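Local coordinates for protein salt-tolerant glutaminase (Micrococcus luteus, PDB 3AGD) that probably catalyses the hydrolysis of L-glutamine to L-glutamate and ammonium, as a salt-tolerant member of the glutaminase family, at residues E321-D325 with R326-H330; I335-G338 with G339-V343; D418-G421 with R422-I425. All blocks are in the same frame, centred on the assembly; numbering follows the deposited sequence.

Contact 1: residues E321-D325 with R326-H330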
ATOM      1  N   GLU A 321      -2.764 -29.710  12.208  1.00 26.62           N
ATOM      2  CA  GLU A 321      -2.649 -30.730  13.237  1.00 31.64           C
ATOM      3  C   GLU A 321      -2.580 -32.107  12.597  1.00 32.81           C
ATOM      4  O   GLU A 321      -2.949 -32.274  11.437  1.00 35.01           O
ATOM      5  CB  GLU A 321      -3.839 -30.619  14.194  1.00 35.47           C
ATOM      6  CG  GLU A 321      -4.071 -29.179  14.630  1.00 43.09           C
ATOM      7  CD  GLU A 321      -5.130 -29.025  15.702  1.00 50.31           C
ATOM      8  OE1 GLU A 321      -6.185 -29.687  15.613  1.00 52.12           O
ATOM      9  OE2 GLU A 321      -4.906 -28.220  16.630  1.00 52.29           O
ATOM     10  N   ARG A 322      -2.103 -33.094  13.343  1.00 31.52           N
ATOM     11  CA  ARG A 322      -1.982 -34.430  12.782  1.00 30.27           C
ATOM     12  C   ARG A 322      -2.542 -35.547  13.638  1.00 34.94           C
ATOM     13  O   ARG A 322      -2.387 -35.539  14.856  1.00 33.85           O
ATOM     14  CB  ARG A 322      -0.513 -34.734  12.490  1.00 27.21           C
ATOM     15  CG  ARG A 322      -0.303 -36.108  11.879  1.00 25.09           C
ATOM     16  CD  ARG A 322       1.097 -36.277  11.322  1.00 23.85           C
ATOM     17  NE  ARG A 322       1.264 -37.588  10.705  1.00 25.36           N
ATOM     18  CZ  ARG A 322       2.349 -37.976  10.044  1.00 27.16           C
ATOM     19  NH1 ARG A 322       2.401 -39.196   9.522  1.00 25.62           N
ATOM     20  NH2 ARG A 322       3.376 -37.147   9.896  1.00 25.16           N
ATOM     21  N   GLU A 323      -3.212 -36.504  13.007  1.00 39.27           N
ATOM     22  CA  GLU A 323      -3.714 -37.657  13.747  1.00 41.30           C
ATOM     23  C   GLU A 323      -3.323 -38.896  12.980  1.00 33.95           C
ATOM     24  O   GLU A 323      -4.035 -39.351  12.082  1.00 30.77           O
ATOM     25  CB  GLU A 323      -5.226 -37.622  13.938  1.00 53.34           C
ATOM     26  CG  GLU A 323      -5.689 -36.445  14.748  1.00 66.86           C
ATOM     27  CD  GLU A 323      -7.150 -36.532  15.130  1.00 77.03           C
ATOM     28  OE1 GLU A 323      -7.928 -37.190  14.404  1.00 81.07           O
ATOM     29  OE2 GLU A 323      -7.522 -35.927  16.156  1.00 79.66           O
ATOM     30  N   GLY A 324      -2.159 -39.420  13.347  1.00 31.00           N
ATOM     31  CA  GLY A 324      -1.634 -40.605  12.712  1.00 27.71           C
ATOM     32  C   GLY A 324      -1.346 -40.394  11.242  1.00 26.78           C
ATOM     33  O   GLY A 324      -0.393 -39.719  10.867  1.00 28.31           O
ATOM     34  N   ASP A 325      -2.194 -40.967  10.403  1.00 26.64           N
ATOM     35  CA  ASP A 325      -2.029 -40.876   8.961  1.00 22.99           C
ATOM     36  C   ASP A 325      -2.701 -39.666   8.325  1.00 25.91           C
ATOM     37  O   ASP A 325      -2.562 -39.444   7.119  1.00 24.09           O
ATOM     38  CB  ASP A 325      -2.584 -42.130   8.313  1.00 19.95           C
ATOM     39  CG  ASP A 325      -4.016 -42.393   8.722  1.00 26.07           C
ATOM     40  OD1 ASP A 325      -4.231 -42.901   9.845  1.00 28.21           O
ATOM     41  OD2 ASP A 325      -4.929 -42.070   7.930  1.00 26.77           O
ATOM     42  N   ARG A 326      -3.452 -38.891   9.097  1.00 29.99           N
ATOM     43  CA  ARG A 326      -4.082 -37.737   8.481  1.00 34.04           C
ATOM     44  C   ARG A 326      -3.766 -36.404   9.128  1.00 33.41           C
ATOM     45  O   ARG A 326      -3.567 -36.298  10.338  1.00 33.07           O
ATOM     46  CB  ARG A 326      -5.599 -37.920   8.369  1.00 37.11           C
ATOM     47  CG  ARG A 326      -6.404 -37.793   9.642  1.00 40.09           C
ATOM     48  CD  ARG A 326      -7.881 -37.706   9.261  1.00 41.58           C
ATOM     49  NE  ARG A 326      -8.224 -38.720   8.264  1.00 43.87           N
ATOM     50  CZ  ARG A 326      -9.320 -38.703   7.511  1.00 43.43           C
ATOM     51  NH1 ARG A 326      -9.536 -39.678   6.632  1.00 39.01           N
ATOM     52  NH2 ARG A 326     -10.197 -37.711   7.629  1.00 41.26           N
ATOM     53  N   VAL A 327      -3.722 -35.388   8.279  1.00 31.71           N
ATOM     54  CA  VAL A 327      -3.421 -34.033   8.684  1.00 28.55           C
ATOM     55  C   VAL A 327      -4.640 -33.134   8.464  1.00 28.39           C
ATOM     56  O   VAL A 327      -5.340 -33.257   7.459  1.00 28.69           O
ATOM     57  CB  VAL A 327      -2.222 -33.512   7.864  1.00 28.04           C
ATOM     58  CG1 VAL A 327      -2.031 -32.024   8.081  1.00 30.11           C
ATOM     59  CG2 VAL A 327      -0.963 -34.281   8.260  1.00 29.28           C
ATOM     60  N   PHE A 328      -4.905 -32.250   9.420  1.00 26.15           N
ATOM     61  CA  PHE A 328      -6.023 -31.323   9.304  1.00 26.45           C
ATOM     62  C   PHE A 328      -5.417 -29.946   9.119  1.00 26.32           C
ATOM     63  O   PHE A 328      -4.732 -29.429  10.002  1.00 25.05           O
ATOM     64  CB  PHE A 328      -6.895 -31.349  10.561  1.00 26.27           C
ATOM     65  CG  PHE A 328      -7.357 -32.721  10.936  1.00 30.94           C
ATOM     66  CD1 PHE A 328      -6.447 -33.669  11.392  1.00 35.00           C
ATOM     67  CD2 PHE A 328      -8.685 -33.092  10.770  1.00 33.33           C
ATOM     68  CE1 PHE A 328      -6.848 -34.967  11.676  1.00 36.97           C
ATOM     69  CE2 PHE A 328      -9.101 -34.392  11.051  1.00 35.65           C
ATOM     70  CZ  PHE A 328      -8.179 -35.333  11.503  1.00 35.35           C
ATOM     71  N   LEU A 329      -5.655 -29.369   7.951  1.00 26.97           N
ATOM     72  CA  LEU A 329      -5.121 -28.060   7.625  1.00 27.35           C
ATOM     73  C   LEU A 329      -6.291 -27.085   7.483  1.00 26.14           C
ATOM     74  O   LEU A 329      -7.036 -27.142   6.507  1.00 25.59           O
ATOM     75  CB  LEU A 329      -4.345 -28.157   6.311  1.00 29.33           C
ATOM     76  CG  LEU A 329      -3.306 -27.102   5.928  1.00 30.02           C
ATOM     77  CD1 LEU A 329      -2.922 -27.335   4.475  1.00 30.50           C
ATOM     78  CD2 LEU A 329      -3.849 -25.701   6.097  1.00 28.76           C
ATOM     79  N   HIS A 330      -6.454 -26.199   8.462  1.00 25.82           N
ATOM     80  CA  HIS A 330      -7.538 -25.222   8.425  1.00 26.97           C
ATOM     81  C   HIS A 330      -7.051 -23.824   8.031  1.00 27.47           C
ATOM     82  O   HIS A 330      -6.125 -23.281   8.640  1.00 31.76           O
ATOM     83  CB  HIS A 330      -8.238 -25.173   9.784  1.00 29.73           C
ATOM     84  CG  HIS A 330      -9.130 -26.346  10.047  1.00 34.07           C
ATOM     85  ND1 HIS A 330      -8.706 -27.649   9.911  1.00 37.69           N
ATOM     86  CD2 HIS A 330     -10.428 -26.411  10.431  1.00 34.94           C
ATOM     87  CE1 HIS A 330      -9.702 -28.468  10.201  1.00 36.52           C
ATOM     88  NE2 HIS A 330     -10.757 -27.742  10.519  1.00 36.99           N
TER
HETATM   89  O   HOH W   1      -6.630 -41.511   6.163  1.00 33.06           O
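Glu321 faces Phe328 as an antiparallel hydrogen-bonded pair, the pair farthest from the turn in a tight beta hairpin. Its N donates to Phe328 O at 3.0 Å, and its O takes Phe328 N at 2.8 Å while also lying at the edge of the phenyl ring, near the ring plane. Arg322 sits across from Val327 in the non-hydrogen-bonded pair. Its CG approaches Val327 CG2 at 4.1 Å. With CG anti to the backbone N (chi1 -179°) and the chain extended as far as NE, the guanidinium runs alongside the turn, where Arg322 NE donates to Gly324 O at 2.7 Å, almost in the guanidinium plane. A long arginine thus uses its stem for packing and its head to hold the turn carbonyl. Glu323 closes the hairpin: its N donates to Arg326 O at 2.7 Å, and Arg326 N donates back to Glu323 O. CG of its side chain comes against CE1 of Phe328, with OE1 3.5 Å from CZ and the carboxylate turned 75° to the ring. Gly324 and Asp325 form the corners of a type II' turn, whose first corner needs a positive phi, a natural place for glycine. Asp325 OD2 accepts from a water that is weakly linked to Arg326 NH1. The hairpin joins strands 317-323 and 326-332. The latter also runs parallel to strand 406-417, where Phe328 meets Val408, while Arg322 reaches Ala394 O at the end of helix 389-395.

Contact 2: residues I335-G338 with G339-V343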
ATOM      1  N   ILE A 335      -8.118 -14.467   1.538  1.00 20.48           N
ATOM      2  CA  ILE A 335      -6.990 -15.039   0.827  1.00 20.50           C
ATOM      3  C   ILE A 335      -6.763 -14.587  -0.608  1.00 22.67           C
ATOM      4  O   ILE A 335      -7.621 -14.740  -1.477  1.00 22.82           O
ATOM      5  CB  ILE A 335      -7.070 -16.580   0.859  1.00 20.10           C
ATOM      6  CG1 ILE A 335      -7.068 -17.055   2.315  1.00 18.45           C
ATOM      7  CG2 ILE A 335      -5.889 -17.190   0.104  1.00 19.38           C
ATOM      8  CD1 ILE A 335      -7.189 -18.561   2.473  1.00 21.07           C
ATOM      9  N   ARG A 336      -5.579 -14.029  -0.832  1.00 23.70           N
ATOM     10  CA  ARG A 336      -5.149 -13.569  -2.144  1.00 24.23           C
ATOM     11  C   ARG A 336      -3.750 -14.154  -2.317  1.00 23.82           C
ATOM     12  O   ARG A 336      -3.442 -15.184  -1.715  1.00 24.81           O
ATOM     13  CB  ARG A 336      -5.134 -12.041  -2.185  1.00 27.39           C
ATOM     14  CG  ARG A 336      -6.530 -11.436  -2.006  1.00 32.35           C
ATOM     15  CD  ARG A 336      -6.492  -9.942  -1.726  1.00 37.75           C
ATOM     16  NE  ARG A 336      -6.715  -9.111  -2.908  1.00 43.57           N
ATOM     17  CZ  ARG A 336      -5.922  -9.082  -3.972  1.00 49.57           C
ATOM     18  NH1 ARG A 336      -4.846  -9.847  -4.013  1.00 54.70           N
ATOM     19  NH2 ARG A 336      -6.194  -8.274  -4.988  1.00 48.55           N
ATOM     20  N   PHE A 337      -2.895 -13.524  -3.114  1.00 20.43           N
ATOM     21  CA  PHE A 337      -1.556 -14.072  -3.304  1.00 19.43           C
ATOM     22  C   PHE A 337      -0.835 -14.369  -1.993  1.00 20.93           C
ATOM     23  O   PHE A 337      -0.355 -15.480  -1.781  1.00 19.03           O
ATOM     24  CB  PHE A 337      -0.671 -13.134  -4.119  1.00 17.44           C
ATOM     25  CG  PHE A 337       0.730 -13.651  -4.290  1.00 21.58           C
ATOM     26  CD1 PHE A 337       1.023 -14.596  -5.275  1.00 21.40           C
ATOM     27  CD2 PHE A 337       1.741 -13.256  -3.420  1.00 20.72           C
ATOM     28  CE1 PHE A 337       2.307 -15.140  -5.384  1.00 24.10           C
ATOM     29  CE2 PHE A 337       3.029 -13.798  -3.521  1.00 21.27           C
ATOM     30  CZ  PHE A 337       3.309 -14.739  -4.505  1.00 22.07           C
ATOM     31  N   GLY A 338      -0.753 -13.360  -1.128  1.00 20.93           N
ATOM     32  CA  GLY A 338      -0.069 -13.503   0.145  1.00 19.06           C
ATOM     33  C   GLY A 338      -0.425 -14.722   0.973  1.00 20.48           C
ATOM     34  O   GLY A 338       0.460 -15.450   1.431  1.00 22.45           O
ATOM     35  N   GLY A 339      -1.718 -14.934   1.186  1.00 18.17           N
ATOM     36  CA  GLY A 339      -2.154 -16.077   1.966  1.00 16.29           C
ATOM     37  C   GLY A 339      -1.934 -17.388   1.234  1.00 16.62           C
ATOM     38  O   GLY A 339      -1.530 -18.380   1.838  1.00 16.72           O
ATOM     39  N   ALA A 340      -2.195 -17.394  -0.069  1.00 16.52           N
ATOM     40  CA  ALA A 340      -2.024 -18.602  -0.870  1.00 23.00           C
ATOM     41  C   ALA A 340      -0.567 -19.071  -0.868  1.00 28.05           C
ATOM     42  O   ALA A 340      -0.296 -20.269  -0.826  1.00 28.87           O
ATOM     43  CB  ALA A 340      -2.499 -18.353  -2.297  1.00 21.88           C
ATOM     44  N   GLU A 341       0.362 -18.121  -0.918  1.00 29.18           N
ATOM     45  CA  GLU A 341       1.790 -18.435  -0.908  1.00 28.77           C
ATOM     46  C   GLU A 341       2.093 -19.187   0.386  1.00 26.34           C
ATOM     47  O   GLU A 341       2.827 -20.176   0.389  1.00 24.85           O
ATOM     48  CB  GLU A 341       2.605 -17.134  -0.973  1.00 29.93           C
ATOM     49  CG  GLU A 341       4.117 -17.293  -1.177  1.00 30.99           C
ATOM     50  CD  GLU A 341       4.845 -17.814   0.055  1.00 28.59           C
ATOM     51  OE1 GLU A 341       4.483 -17.412   1.180  1.00 24.17           O
ATOM     52  OE2 GLU A 341       5.793 -18.612  -0.105  1.00 30.69           O
ATOM     53  N   ALA A 342       1.508 -18.710   1.479  1.00 22.96           N
ATOM     54  CA  ALA A 342       1.698 -19.319   2.788  1.00 21.18           C
ATOM     55  C   ALA A 342       1.074 -20.710   2.833  1.00 22.21           C
ATOM     56  O   ALA A 342       1.644 -21.632   3.416  1.00 23.87           O
ATOM     57  CB  ALA A 342       1.090 -18.437   3.863  1.00 19.73           C
ATOM     58  N   VAL A 343      -0.100 -20.858   2.222  1.00 18.94           N
ATOM     59  CA  VAL A 343      -0.777 -22.150   2.195  1.00 20.17           C
ATOM     60  C   VAL A 343       0.075 -23.163   1.433  1.00 18.91           C
ATOM     61  O   VAL A 343       0.239 -24.298   1.872  1.00 19.17           O
ATOM     62  CB  VAL A 343      -2.167 -22.040   1.536  1.00 23.31           C
ATOM     63  CG1 VAL A 343      -2.804 -23.424   1.412  1.00 22.46           C
ATOM     64  CG2 VAL A 343      -3.055 -21.134   2.375  1.00 23.43           C
TER
HETATM   65  O   HOH W   2      -4.104 -13.049   1.527  1.00 15.35           O
HETATM   66  O   HOH W   3       3.068 -15.110   2.010  1.00 28.28           O
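Ile335 presses its CG2 branch against the first turn of helix 337-349, 3.7 Å from Ala340 N and 4.3 Å from Ala340 CB. This is the dense side. Gly339, having no side chain, lets the isoleucine methyl lie close to the backbone, and the small methyl of Ala340 fits between Ile335 and the helix packed beside it. Ile335 CG2 is anti to the backbone N, which places this branch, rather than the longer CG1 arm, against the turn. Arg336 occupies the N-cap, and its carbonyl accepts Ala340 N at 3.0 Å. Phe337 O then takes Glu341 N at 2.9 Å, and the phenyl ring, with CG anti to the backbone N (chi1 178°), carries Glu341 CB over one face, CE2 to CB being 4.2 Å.

The other side is wetter and less tightly bonded. Gly338 O receives Ala342 N only weakly, and a water donates both to this oxygen and to Glu341 OE1. A second water accepts from Arg336 N and from Gly339 N at 3.1 Å, serving an amide of the first turn. Glu341 bends at chi2 and leads its carboxylate away to the second subunit, where His51 NE2 and Thr47 OG1 are its hydrogen-bonding partners.

Backbone bonds and apolar packing therefore start the helix, while water and the second subunit satisfy its polar groups; with Asp345 OD1 also close to Glu341 OE2, the negative charge gathered there may favour a protonated His51.

Contact 3: residues D418-G421 with R422-I425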
ATOM      1  N   ASP A 418      -9.507 -14.762  -3.859  1.00 26.25           N
ATOM      2  CA  ASP A 418      -9.544 -14.223  -5.210  1.00 24.44           C
ATOM      3  C   ASP A 418      -9.129 -15.330  -6.169  1.00 25.20           C
ATOM      4  O   ASP A 418      -8.742 -16.417  -5.737  1.00 26.35           O
ATOM      5  CB  ASP A 418      -8.644 -12.980  -5.330  1.00 21.70           C
ATOM      6  CG  ASP A 418      -7.165 -13.312  -5.384  1.00 26.20           C
ATOM      7  OD1 ASP A 418      -6.754 -14.366  -4.855  1.00 25.93           O
ATOM      8  OD2 ASP A 418      -6.406 -12.492  -5.950  1.00 29.91           O
ATOM      9  N   ASP A 419      -9.229 -15.074  -7.467  1.00 24.97           N
ATOM     10  CA  ASP A 419      -8.883 -16.095  -8.445  1.00 24.55           C
ATOM     11  C   ASP A 419      -7.448 -16.587  -8.371  1.00 24.95           C
ATOM     12  O   ASP A 419      -7.186 -17.756  -8.641  1.00 28.87           O
ATOM     13  CB  ASP A 419      -9.197 -15.608  -9.859  1.00 24.90           C
ATOM     14  CG  ASP A 419     -10.690 -15.517 -10.117  1.00 30.99           C
ATOM     15  OD1 ASP A 419     -11.461 -16.110  -9.329  1.00 28.27           O
ATOM     16  OD2 ASP A 419     -11.091 -14.868 -11.107  1.00 35.49           O
ATOM     17  N   VAL A 420      -6.519 -15.708  -8.010  1.00 22.37           N
ATOM     18  CA  VAL A 420      -5.122 -16.111  -7.911  1.00 21.50           C
ATOM     19  C   VAL A 420      -4.929 -17.135  -6.798  1.00 20.68           C
ATOM     20  O   VAL A 420      -4.326 -18.182  -7.013  1.00 21.58           O
ATOM     21  CB  VAL A 420      -4.199 -14.903  -7.645  1.00 22.94           C
ATOM     22  CG1 VAL A 420      -2.775 -15.383  -7.325  1.00 22.72           C
ATOM     23  CG2 VAL A 420      -4.178 -14.001  -8.868  1.00 19.61           C
ATOM     24  N   GLY A 421      -5.437 -16.830  -5.608  1.00 19.95           N
ATOM     25  CA  GLY A 421      -5.299 -17.758  -4.501  1.00 23.80           C
ATOM     26  C   GLY A 421      -6.019 -19.050  -4.829  1.00 25.97           C
ATOM     27  O   GLY A 421      -5.595 -20.139  -4.453  1.00 25.83           O
ATOM     28  N   ARG A 422      -7.119 -18.903  -5.555  1.00 27.12           N
ATOM     29  CA  ARG A 422      -7.961 -20.006  -5.979  1.00 29.61           C
ATOM     30  C   ARG A 422      -7.209 -20.919  -6.960  1.00 27.82           C
ATOM     31  O   ARG A 422      -7.336 -22.139  -6.908  1.00 28.25           O
ATOM     32  CB  ARG A 422      -9.223 -19.412  -6.614  1.00 33.65           C
ATOM     33  CG  ARG A 422     -10.286 -20.388  -7.015  1.00 40.48           C
ATOM     34  CD  ARG A 422     -11.530 -19.648  -7.506  1.00 41.94           C
ATOM     35  NE  ARG A 422     -12.375 -19.156  -6.419  1.00 40.34           N
ATOM     36  CZ  ARG A 422     -12.618 -17.872  -6.169  1.00 45.98           C
ATOM     37  NH1 ARG A 422     -12.075 -16.924  -6.922  1.00 46.27           N
ATOM     38  NH2 ARG A 422     -13.428 -17.533  -5.172  1.00 47.76           N
ATOM     39  N   ARG A 423      -6.412 -20.324  -7.841  1.00 24.87           N
ATOM     40  CA  ARG A 423      -5.634 -21.085  -8.815  1.00 24.13           C
ATOM     41  C   ARG A 423      -4.412 -21.734  -8.162  1.00 24.74           C
ATOM     42  O   ARG A 423      -4.058 -22.873  -8.473  1.00 25.01           O
ATOM     43  CB  ARG A 423      -5.175 -20.168  -9.949  1.00 29.20           C
ATOM     44  CG  ARG A 423      -4.149 -20.789 -10.884  1.00 37.69           C
ATOM     45  CD  ARG A 423      -3.528 -19.736 -11.786  1.00 46.68           C
ATOM     46  NE  ARG A 423      -2.894 -18.672 -11.011  1.00 55.89           N
ATOM     47  CZ  ARG A 423      -2.248 -17.640 -11.543  1.00 59.57           C
ATOM     48  NH1 ARG A 423      -2.144 -17.525 -12.860  1.00 63.65           N
ATOM     49  NH2 ARG A 423      -1.709 -16.719 -10.757  1.00 57.48           N
ATOM     50  N   LEU A 424      -3.760 -21.004  -7.263  1.00 23.03           N
ATOM     51  CA  LEU A 424      -2.582 -21.521  -6.578  1.00 22.56           C
ATOM     52  C   LEU A 424      -2.922 -22.705  -5.675  1.00 24.21           C
ATOM     53  O   LEU A 424      -2.228 -23.718  -5.692  1.00 25.39           O
ATOM     54  CB  LEU A 424      -1.915 -20.412  -5.754  1.00 20.71           C
ATOM     55  CG  LEU A 424      -1.226 -19.310  -6.567  1.00 21.30           C
ATOM     56  CD1 LEU A 424      -0.739 -18.196  -5.646  1.00 18.89           C
ATOM     57  CD2 LEU A 424      -0.059 -19.911  -7.336  1.00 19.85           C
ATOM     58  N   ILE A 425      -3.989 -22.582  -4.893  1.00 23.98           N
ATOM     59  CA  ILE A 425      -4.390 -23.658  -3.991  1.00 24.46           C
ATOM     60  C   ILE A 425      -4.856 -24.905  -4.750  1.00 27.40           C
ATOM     61  O   ILE A 425      -4.588 -26.033  -4.329  1.00 30.80           O
ATOM     62  CB  ILE A 425      -5.505 -23.190  -3.044  1.00 22.72           C
ATOM     63  CG1 ILE A 425      -4.960 -22.103  -2.115  1.00 24.76           C
ATOM     64  CG2 ILE A 425      -6.044 -24.369  -2.236  1.00 23.54           C
ATOM     65  CD1 ILE A 425      -5.977 -21.562  -1.121  1.00 24.22           C
TER
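Arg422 folds back over the start of its own helix to meet Asp418 and Asp419. Its CB rests 3.2 Å from Asp418 O, the carbonyl that also accepts Arg422 N. CG leaves anti to the backbone N (chi1 -175°), and the chain runs straight until it bends at chi3. CD then passes 4.0 Å from Asp419 OD1, and CZ comes closer to the same oxygen. At the tip NH1 meets Asp419 OD1 at 2.6 Å, forming a salt bridge. The oxygen lies at the edge of the guanidinium, near its plane, but the N-H points poorly at it, so the hydrogen bond itself is weak; the carboxylate and guanidinium planes stand 70° apart. NH2 has a second role, donating to Ile447 O near the C-terminus. An arginine suits this place because its several N-H groups can serve both partners.

Asp418 is the N-cap residue. Its OD1 accepts Gly421 N at 2.9 Å, approached from above the carboxylate plane, so a short acidic side chain supplies the acceptor that the first turn lacks. Val420 stands alongside Arg423 and Leu424, its CG1 3.8 Å from Arg423 NH2 and 3.9 Å from Leu424 CD1. Arg423 NH2 donates to Asp301 O of the second subunit. Leu424 turns to Phe337 and Ala340 of helix 337-349, and Ile425 toward strand 406-417.

An aspartate N-cap followed by an i to i+3 acid-arginine pair here starts the helix of a beta-alpha-beta unit, strand 406-417, helix 419-434 and strand 438-442, in the STAS-like part of the chain.

How the contacts relate
Contacts 2 and 3 are neighbouring helix starts, their centres 8 Å apart. Ile335 O and Asp418 N, 3.0 Å apart, probably form a hydrogen bond, and Ala340 CB packs against Gly421 CA at 3.6 Å, so the two helices begin side by side, and both meet the second subunit. Contact 1 touches neither: its centre is about 20 Å from that of contact 2 and about 23 Å from that of contact 3. The sheet nevertheless links all three, because hairpin strand 326-332 and strand 334-335, which leads into contact 2, both pair with strand 406-417, which runs into contact 3. All lie away from the glutamate-binding residues, such as Ser64 and Tyr191.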